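Phosphoacetylglucosamine mutase (Aspergillus lentulus, PDB 5O9X) catalyses the interconversion of N-acetylglucosamine 6-phosphate and N-acetylglucosamine 1-phosphate, probably by way of a bisphosphorylated sugar intermediate. Local coordinates at residues L195-V208 with D427-H441. The protein carries 1 engineered substitution. Numbering follows the deposited sequence.
Sequences LAAAFKRVMRGVKV and DAISDMLLVEAILAH
The Phe199 ring is sandwiched: Leu433 CD2 sits over the centre of one face, 4.0 Å from the ring centroid and 6° off its normal, while Met203 CG, just past the helix end, covers the opposite face. The ring reaches the 428-441 helix because chi1 (-170°) sets CG opposite the backbone N, and CE1 lies 3.5 Å from Leu433 O. The second flat group, the imidazole of His441, takes Val206 CG2 over one face, displaced toward the rim, and meets Val202 O at its edge. There NE2 donates a hydrogen bond of 2.8 Å to Val202 O, nearly in the ring plane, which ties down a carbonyl at the C-terminal end of helix 195-202 and, with Val206 on the face, restrains the ring's rotation. Between the two rings, Met203 bends at chi2 and chi3, bringing SD to 3.6 Å from Ala437 CA and CE to 3.7 Å from Ala440 CB. Beyond the type II turn Met203-Val206, a water bridges Lys207 O and Ala440 O. Val208 CG1 packs on Glu436 OE1, a carboxylate oxygen paired with Arg279; Tyr292 holds OE2. The two helix axes run almost parallel, at 11° and 10.5 Å, joining domain II to domain III. Helix 405-420 packs against Val202, and strands 279-283 and 290-295 lie against the 428-441 helix.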
ATOM      1  N   LEU A 195      -4.641   2.124  17.700  1.00 19.40           N
ATOM      2  CA  LEU A 195      -5.702   2.582  16.783  1.00 19.11           C
ATOM      3  C   LEU A 195      -6.942   2.995  17.560  1.00 19.62           C
ATOM      4  O   LEU A 195      -7.505   4.134  17.352  1.00 20.84           O
ATOM      5  CB  LEU A 195      -6.028   1.517  15.725  1.00 20.30           C
ATOM      6  CG  LEU A 195      -5.234   1.582  14.423  1.00 24.84           C
ATOM      7  CD1 LEU A 195      -3.828   1.138  14.707  1.00 27.86           C
ATOM      8  CD2 LEU A 195      -5.910   0.556  13.478  1.00 20.30           C
ATOM      9  N   ALA A 196      -7.345   2.150  18.528  1.00 19.91           N
ATOM     10  CA  ALA A 196      -8.588   2.481  19.274  1.00 18.59           C
ATOM     11  C   ALA A 196      -8.472   3.781  20.063  1.00 19.36           C
ATOM     12  O   ALA A 196      -9.395   4.648  20.024  1.00 20.37           O
ATOM     13  CB  ALA A 196      -8.977   1.338  20.174  1.00 18.18           C
ATOM     14  N   ALA A 197      -7.328   3.955  20.744  1.00 20.28           N
ATOM     15  CA  ALA A 197      -7.140   5.156  21.563  1.00 22.29           C
ATOM     16  C   ALA A 197      -7.110   6.451  20.704  1.00 21.42           C
ATOM     17  O   ALA A 197      -7.689   7.489  21.093  1.00 21.06           O
ATOM     18  CB  ALA A 197      -5.903   5.029  22.480  1.00 20.08           C
ATOM     19  N   ALA A 198      -6.418   6.372  19.560  1.00 19.69           N
ATOM     20  CA  ALA A 198      -6.310   7.518  18.627  1.00 19.91           C
ATOM     21  C   ALA A 198      -7.693   7.856  18.036  1.00 19.96           C
ATOM     22  O   ALA A 198      -8.113   9.039  18.028  1.00 20.85           O
ATOM     23  CB  ALA A 198      -5.288   7.235  17.554  1.00 17.28           C
ATOM     24  N   PHE A 199      -8.448   6.829  17.653  1.00 17.96           N
ATOM     25  CA  PHE A 199      -9.821   7.038  17.131  1.00 18.17           C
ATOM     26  C   PHE A 199     -10.746   7.632  18.166  1.00 21.88           C
ATOM     27  O   PHE A 199     -11.545   8.562  17.865  1.00 20.83           O
ATOM     28  CB  PHE A 199     -10.415   5.723  16.657  1.00 16.03           C
ATOM     29  CG  PHE A 199     -11.721   5.866  15.899  1.00 16.22           C
ATOM     30  CD1 PHE A 199     -11.789   6.591  14.684  1.00 14.31           C
ATOM     31  CD2 PHE A 199     -12.884   5.259  16.405  1.00 14.33           C
ATOM     32  CE1 PHE A 199     -13.063   6.651  14.010  1.00 15.07           C
ATOM     33  CE2 PHE A 199     -14.116   5.283  15.719  1.00 15.64           C
ATOM     34  CZ  PHE A 199     -14.187   6.009  14.512  1.00 15.40           C
ATOM     35  N   LYS A 200     -10.695   7.109  19.398  1.00 21.66           N
ATOM     36  CA  LYS A 200     -11.447   7.780  20.513  1.00 21.96           C
ATOM     37  C   LYS A 200     -11.172   9.285  20.604  1.00 19.53           C
ATOM     38  O   LYS A 200     -12.115  10.077  20.673  1.00 21.76           O
ATOM     39  CB  LYS A 200     -11.156   7.077  21.873  1.00 28.09           C
ATOM     40  CG  LYS A 200     -12.079   7.573  22.994  1.00 31.74           C
ATOM     41  CD  LYS A 200     -11.716   6.910  24.326  1.00 32.95           C
ATOM     42  CE  LYS A 200     -12.660   7.336  25.470  1.00 32.58           C
ATOM     43  NZ  LYS A 200     -13.804   6.398  25.486  1.00 39.83           N
ATOM     44  N   ARG A 201      -9.908   9.693  20.611  1.00 21.55           N
ATOM     45  CA  ARG A 201      -9.555  11.098  20.703  1.00 23.47           C
ATOM     46  C   ARG A 201     -10.029  11.879  19.464  1.00 23.42           C
ATOM     47  O   ARG A 201     -10.607  12.946  19.593  1.00 22.88           O
ATOM     48  CB  ARG A 201      -8.034  11.312  20.796  1.00 25.28           C
ATOM     49  CG  ARG A 201      -7.472  11.094  22.220  1.00 31.21           C
ATOM     50  CD  ARG A 201      -5.964  10.851  22.141  1.00 29.82           C
ATOM     51  NE  ARG A 201      -5.247  12.091  21.784  1.00 31.57           N
ATOM     52  CZ  ARG A 201      -4.065  12.111  21.151  1.00 39.49           C
ATOM     53  NH1 ARG A 201      -3.509  10.957  20.733  1.00 36.47           N
ATOM     54  NH2 ARG A 201      -3.425  13.275  20.908  1.00 32.95           N
ATOM     55  N   VAL A 202      -9.738  11.375  18.266  1.00 21.30           N
ATOM     56  CA  VAL A 202     -10.202  12.076  17.061  1.00 21.60           C
ATOM     57  C   VAL A 202     -11.726  12.207  17.070  1.00 20.55           C
ATOM     58  O   VAL A 202     -12.207  13.205  16.562  1.00 25.33           O
ATOM     59  CB  VAL A 202      -9.725  11.503  15.698  1.00 23.58           C
ATOM     60  CG1 VAL A 202      -8.231  11.244  15.627  1.00 28.84           C
ATOM     61  CG2 VAL A 202     -10.450  10.268  15.298  1.00 23.72           C
ATOM     62  N   MET A 203     -12.474  11.268  17.650  1.00 18.45           N
ATOM     63  CA  MET A 203     -13.914  11.300  17.564  1.00 18.92           C
ATOM     64  C   MET A 203     -14.567  12.215  18.632  1.00 24.46           C
ATOM     65  O   MET A 203     -15.777  12.281  18.688  1.00 21.63           O
ATOM     66  CB  MET A 203     -14.569   9.913  17.627  1.00 20.89           C
ATOM     67  CG  MET A 203     -14.272   9.040  16.347  1.00 19.55           C
ATOM     68  SD  MET A 203     -15.077   9.851  14.916  1.00 19.04           S
ATOM     69  CE  MET A 203     -16.840   9.599  15.204  1.00 17.04           C
ATOM     70  N   ARG A 204     -13.782  12.813  19.523  1.00 23.83           N
ATOM     71  CA  ARG A 204     -14.389  13.543  20.692  1.00 29.75           C
ATOM     72  C   ARG A 204     -15.414  14.567  20.139  1.00 28.11           C
ATOM     73  O   ARG A 204     -15.086  15.403  19.265  1.00 24.84           O
ATOM     74  CB  ARG A 204     -13.335  14.231  21.567  1.00 31.70           C
ATOM     75  CG  ARG A 204     -13.958  15.076  22.704  1.00 43.03           C
ATOM     76  CD  ARG A 204     -13.015  16.172  23.242  1.00 50.65           C
ATOM     77  NE  ARG A 204     -11.693  15.613  23.556  1.00 56.71           N
ATOM     78  CZ  ARG A 204     -11.385  14.960  24.677  1.00 66.92           C
ATOM     79  NH1 ARG A 204     -12.300  14.780  25.640  1.00 63.48           N
ATOM     80  NH2 ARG A 204     -10.153  14.477  24.826  1.00 67.17           N
ATOM     81  N   GLY A 205     -16.665  14.372  20.549  1.00 28.59           N
ATOM     82  CA  GLY A 205     -17.679  15.374  20.316  1.00 31.41           C
ATOM     83  C   GLY A 205     -18.501  15.170  19.067  1.00 30.87           C
ATOM     84  O   GLY A 205     -19.399  15.964  18.822  1.00 23.23           O
ATOM     85  N   VAL A 206     -18.221  14.126  18.261  1.00 22.01           N
ATOM     86  CA  VAL A 206     -19.045  13.898  17.039  1.00 23.67           C
ATOM     87  C   VAL A 206     -19.438  12.429  16.994  1.00 24.45           C
ATOM     88  O   VAL A 206     -18.902  11.628  17.737  1.00 24.33           O
ATOM     89  CB  VAL A 206     -18.225  14.306  15.736  1.00 21.54           C
ATOM     90  CG1 VAL A 206     -17.721  15.769  15.821  1.00 21.62           C
ATOM     91  CG2 VAL A 206     -16.999  13.409  15.550  1.00 20.57           C
ATOM     92  N   LYS A 207     -20.286  12.063  16.067  1.00 26.07           N
ATOM     93  CA  LYS A 207     -20.707  10.677  15.900  1.00 25.79           C
ATOM     94  C   LYS A 207     -20.812  10.356  14.432  1.00 24.84           C
ATOM     95  O   LYS A 207     -21.205  11.211  13.627  1.00 21.92           O
ATOM     96  CB  LYS A 207     -22.107  10.475  16.522  1.00 31.58           C
ATOM     97  CG  LYS A 207     -22.052  10.439  18.068  1.00 34.15           C
ATOM     98  CD  LYS A 207     -23.226   9.657  18.642  1.00 43.88           C
ATOM     99  CE  LYS A 207     -23.374   9.967  20.118  1.00 46.42           C
ATOM    100  NZ  LYS A 207     -23.478   8.698  20.906  1.00 53.86           N
ATOM    101  N   VAL A 208     -20.467   9.108  14.094  1.00 20.93           N
ATOM    102  CA  VAL A 208     -20.708   8.540  12.789  1.00 21.02           C
ATOM    103  C   VAL A 208     -22.207   8.357  12.597  1.00 23.12           C
ATOM    104  O   VAL A 208     -22.884   8.020  13.540  1.00 22.50           O
ATOM    105  CB  VAL A 208     -20.008   7.140  12.728  1.00 20.67           C
ATOM    106  CG1 VAL A 208     -20.436   6.359  11.505  1.00 19.79           C
ATOM    107  CG2 VAL A 208     -18.494   7.361  12.723  1.00 19.70           C
ATOM    108  N   ASP A 427      -1.907   2.323   5.993  1.00 23.72           N
ATOM    109  CA  ASP A 427      -2.604   1.226   6.676  1.00 20.25           C
ATOM    110  C   ASP A 427      -4.072   1.370   6.320  1.00 19.62           C
ATOM    111  O   ASP A 427      -4.701   2.310   6.777  1.00 20.96           O
ATOM    112  CB  ASP A 427      -2.311   1.349   8.194  1.00 18.25           C
ATOM    113  CG  ASP A 427      -3.150   0.398   9.036  1.00 19.71           C
ATOM    114  OD1 ASP A 427      -4.099  -0.193   8.501  1.00 19.20           O
ATOM    115  OD2 ASP A 427      -2.889   0.229  10.239  1.00 22.41           O
ATOM    116  N   ALA A 428      -4.631   0.459   5.519  1.00 19.11           N
ATOM    117  CA  ALA A 428      -6.023   0.530   5.100  1.00 20.58           C
ATOM    118  C   ALA A 428      -7.081   0.649   6.216  1.00 20.63           C
ATOM    119  O   ALA A 428      -8.052   1.422   6.100  1.00 19.57           O
ATOM    120  CB  ALA A 428      -6.389  -0.593   4.159  1.00 20.54           C
ATOM    121  N   ILE A 429      -6.905  -0.100   7.303  1.00 17.51           N
ATOM    122  CA  ILE A 429      -7.918  -0.046   8.333  1.00 16.99           C
ATOM    123  C   ILE A 429      -7.830   1.267   9.103  1.00 17.91           C
ATOM    124  O   ILE A 429      -8.874   1.797   9.488  1.00 18.68           O
ATOM    125  CB  ILE A 429      -7.756  -1.258   9.269  1.00 17.06           C
ATOM    126  CG1 ILE A 429      -8.185  -2.535   8.477  1.00 18.11           C
ATOM    127  CG2 ILE A 429      -8.450  -0.999  10.639  1.00 15.06           C
ATOM    128  CD1 ILE A 429      -8.007  -3.875   9.189  1.00 16.08           C
ATOM    129  N   SER A 430      -6.600   1.784   9.351  1.00 16.97           N
ATOM    130  CA  SER A 430      -6.438   3.117   9.981  1.00 19.72           C
ATOM    131  C   SER A 430      -7.015   4.222   9.044  1.00 18.44           C
ATOM    132  O   SER A 430      -7.699   5.134   9.499  1.00 15.01           O
ATOM    133  CB  SER A 430      -4.905   3.282  10.249  1.00 27.71           C
ATOM    134  OG  SER A 430      -4.515   4.626  10.262  1.00 39.07           O
ATOM    135  N   ASP A 431      -6.764   4.100   7.730  1.00 16.81           N
ATOM    136  CA  ASP A 431      -7.397   4.974   6.705  1.00 17.86           C
ATOM    137  C   ASP A 431      -8.924   4.890   6.726  1.00 17.31           C
ATOM    138  O   ASP A 431      -9.620   5.909   6.596  1.00 17.89           O
ATOM    139  CB  ASP A 431      -6.913   4.679   5.311  1.00 18.98           C
ATOM    140  CG  ASP A 431      -5.443   4.999   5.097  1.00 20.36           C
ATOM    141  OD1 ASP A 431      -4.809   5.772   5.856  1.00 18.87           O
ATOM    142  OD2 ASP A 431      -4.900   4.441   4.090  1.00 20.24           O
ATOM    143  N   MET A 432      -9.464   3.702   6.890  1.00 16.26           N
ATOM    144  CA  MET A 432     -10.915   3.583   7.074  1.00 16.94           C
ATOM    145  C   MET A 432     -11.398   4.386   8.322  1.00 18.29           C
ATOM    146  O   MET A 432     -12.375   5.142   8.228  1.00 17.19           O
ATOM    147  CB  MET A 432     -11.212   2.143   7.283  1.00 18.93           C
ATOM    148  CG  MET A 432     -12.621   1.683   7.153  1.00 26.27           C
ATOM    149  SD  MET A 432     -12.954   0.491   8.496  1.00 52.70           S
ATOM    150  CE  MET A 432     -13.371   1.934   9.581  1.00 20.40           C
ATOM    151  N   LEU A 433     -10.708   4.251   9.483  1.00 16.07           N
ATOM    152  CA  LEU A 433     -11.182   5.024  10.654  1.00 17.08           C
ATOM    153  C   LEU A 433     -11.025   6.546  10.372  1.00 17.36           C
ATOM    154  O   LEU A 433     -11.816   7.378  10.832  1.00 15.03           O
ATOM    155  CB  LEU A 433     -10.326   4.656  11.912  1.00 17.69           C
ATOM    156  CG  LEU A 433     -10.507   3.177  12.404  1.00 19.03           C
ATOM    157  CD1 LEU A 433      -9.491   2.873  13.530  1.00 18.89           C
ATOM    158  CD2 LEU A 433     -11.961   2.921  12.868  1.00 17.83           C
ATOM    159  N   LEU A 434      -9.931   6.913   9.697  1.00 16.79           N
ATOM    160  CA  LEU A 434      -9.746   8.304   9.270  1.00 18.25           C
ATOM    161  C   LEU A 434     -10.931   8.839   8.464  1.00 17.94           C
ATOM    162  O   LEU A 434     -11.512   9.900   8.811  1.00 15.79           O
ATOM    163  CB  LEU A 434      -8.467   8.448   8.461  1.00 19.32           C
ATOM    164  CG  LEU A 434      -8.174   9.810   7.762  1.00 21.28           C
ATOM    165  CD1 LEU A 434      -7.918  10.886   8.776  1.00 20.85           C
ATOM    166  CD2 LEU A 434      -7.023   9.694   6.786  1.00 21.88           C
ATOM    167  N   VAL A 435     -11.320   8.111   7.450  1.00 15.78           N
ATOM    168  CA  VAL A 435     -12.470   8.517   6.620  1.00 16.13           C
ATOM    169  C   VAL A 435     -13.764   8.615   7.459  1.00 16.64           C
ATOM    170  O   VAL A 435     -14.508   9.628   7.398  1.00 14.32           O
ATOM    171  CB  VAL A 435     -12.702   7.516   5.480  1.00 16.20           C
ATOM    172  CG1 VAL A 435     -14.037   7.775   4.810  1.00 17.48           C
ATOM    173  CG2 VAL A 435     -11.560   7.646   4.442  1.00 16.00           C
ATOM    174  N   GLU A 436     -13.961   7.622   8.298  1.00 15.42           N
ATOM    175  CA  GLU A 436     -15.137   7.660   9.207  1.00 16.32           C
ATOM    176  C   GLU A 436     -15.161   8.919  10.109  1.00 15.66           C
ATOM    177  O   GLU A 436     -16.237   9.549  10.255  1.00 16.73           O
ATOM    178  CB  GLU A 436     -15.237   6.375  10.058  1.00 16.90           C
ATOM    179  CG  GLU A 436     -15.635   5.105   9.190  1.00 17.90           C
ATOM    180  CD  GLU A 436     -16.951   5.302   8.417  1.00 20.16           C
ATOM    181  OE1 GLU A 436     -17.968   5.746   9.028  1.00 20.83           O
ATOM    182  OE2 GLU A 436     -16.983   5.051   7.185  1.00 20.05           O
ATOM    183  N   ALA A 437     -13.996   9.235  10.717  1.00 16.11           N
ATOM    184  CA  ALA A 437     -13.854  10.405  11.547  1.00 16.48           C
ATOM    185  C   ALA A 437     -14.094  11.669  10.725  1.00 16.69           C
ATOM    186  O   ALA A 437     -14.799  12.591  11.187  1.00 16.43           O
ATOM    187  CB  ALA A 437     -12.440  10.449  12.177  1.00 15.77           C
ATOM    188  N   ILE A 438     -13.527  11.738   9.512  1.00 16.38           N
ATOM    189  CA  ILE A 438     -13.725  12.925   8.711  1.00 15.57           C
ATOM    190  C   ILE A 438     -15.168  13.182   8.360  1.00 15.81           C
ATOM    191  O   ILE A 438     -15.674  14.338   8.476  1.00 16.42           O
ATOM    192  CB  ILE A 438     -12.835  12.958   7.436  1.00 14.93           C
ATOM    193  CG1 ILE A 438     -11.348  12.986   7.834  1.00 16.61           C
ATOM    194  CG2 ILE A 438     -13.191  14.269   6.633  1.00 14.51           C
ATOM    195  CD1 ILE A 438     -10.429  12.679   6.613  1.00 17.99           C
ATOM    196  N   LEU A 439     -15.841  12.179   7.820  1.00 14.59           N
ATOM    197  CA  LEU A 439     -17.282  12.339   7.482  1.00 14.90           C
ATOM    198  C   LEU A 439     -18.088  12.713   8.709  1.00 15.99           C
ATOM    199  O   LEU A 439     -19.060  13.500   8.587  1.00 16.89           O
ATOM    200  CB  LEU A 439     -17.875  11.044   6.930  1.00 15.05           C
ATOM    201  CG  LEU A 439     -17.183  10.694   5.585  1.00 18.67           C
ATOM    202  CD1 LEU A 439     -17.616   9.258   5.216  1.00 17.85           C
ATOM    203  CD2 LEU A 439     -17.434  11.693   4.421  1.00 17.06           C
ATOM    204  N   ALA A 440     -17.729  12.144   9.878  1.00 15.40           N
ATOM    205  CA  ALA A 440     -18.493  12.420  11.126  1.00 16.38           C
ATOM    206  C   ALA A 440     -18.290  13.933  11.487  1.00 17.85           C
ATOM    207  O   ALA A 440     -19.247  14.596  11.921  1.00 16.91           O
ATOM    208  CB  ALA A 440     -17.990  11.558  12.295  1.00 16.54           C
ATOM    209  N   HIS A 441     -17.045  14.450  11.364  1.00 16.20           N
ATOM    210  CA  HIS A 441     -16.799  15.848  11.670  1.00 17.85           C
ATOM    211  C   HIS A 441     -17.454  16.829  10.674  1.00 19.36           C
ATOM    212  O   HIS A 441     -18.061  17.836  11.077  1.00 15.75           O
ATOM    213  CB  HIS A 441     -15.303  16.149  11.720  1.00 20.06           C
ATOM    214  CG  HIS A 441     -14.656  15.720  12.999  1.00 24.81           C
ATOM    215  ND1 HIS A 441     -14.530  16.577  14.075  1.00 26.02           N
ATOM    216  CD2 HIS A 441     -14.137  14.529  13.395  1.00 23.02           C
ATOM    217  CE1 HIS A 441     -13.919  15.941  15.065  1.00 26.43           C
ATOM    218  NE2 HIS A 441     -13.689  14.696  14.688  1.00 26.55           N
TER
HETATM  219  O   HOH W   1     -21.709  13.566  11.600  1.00 42.27           O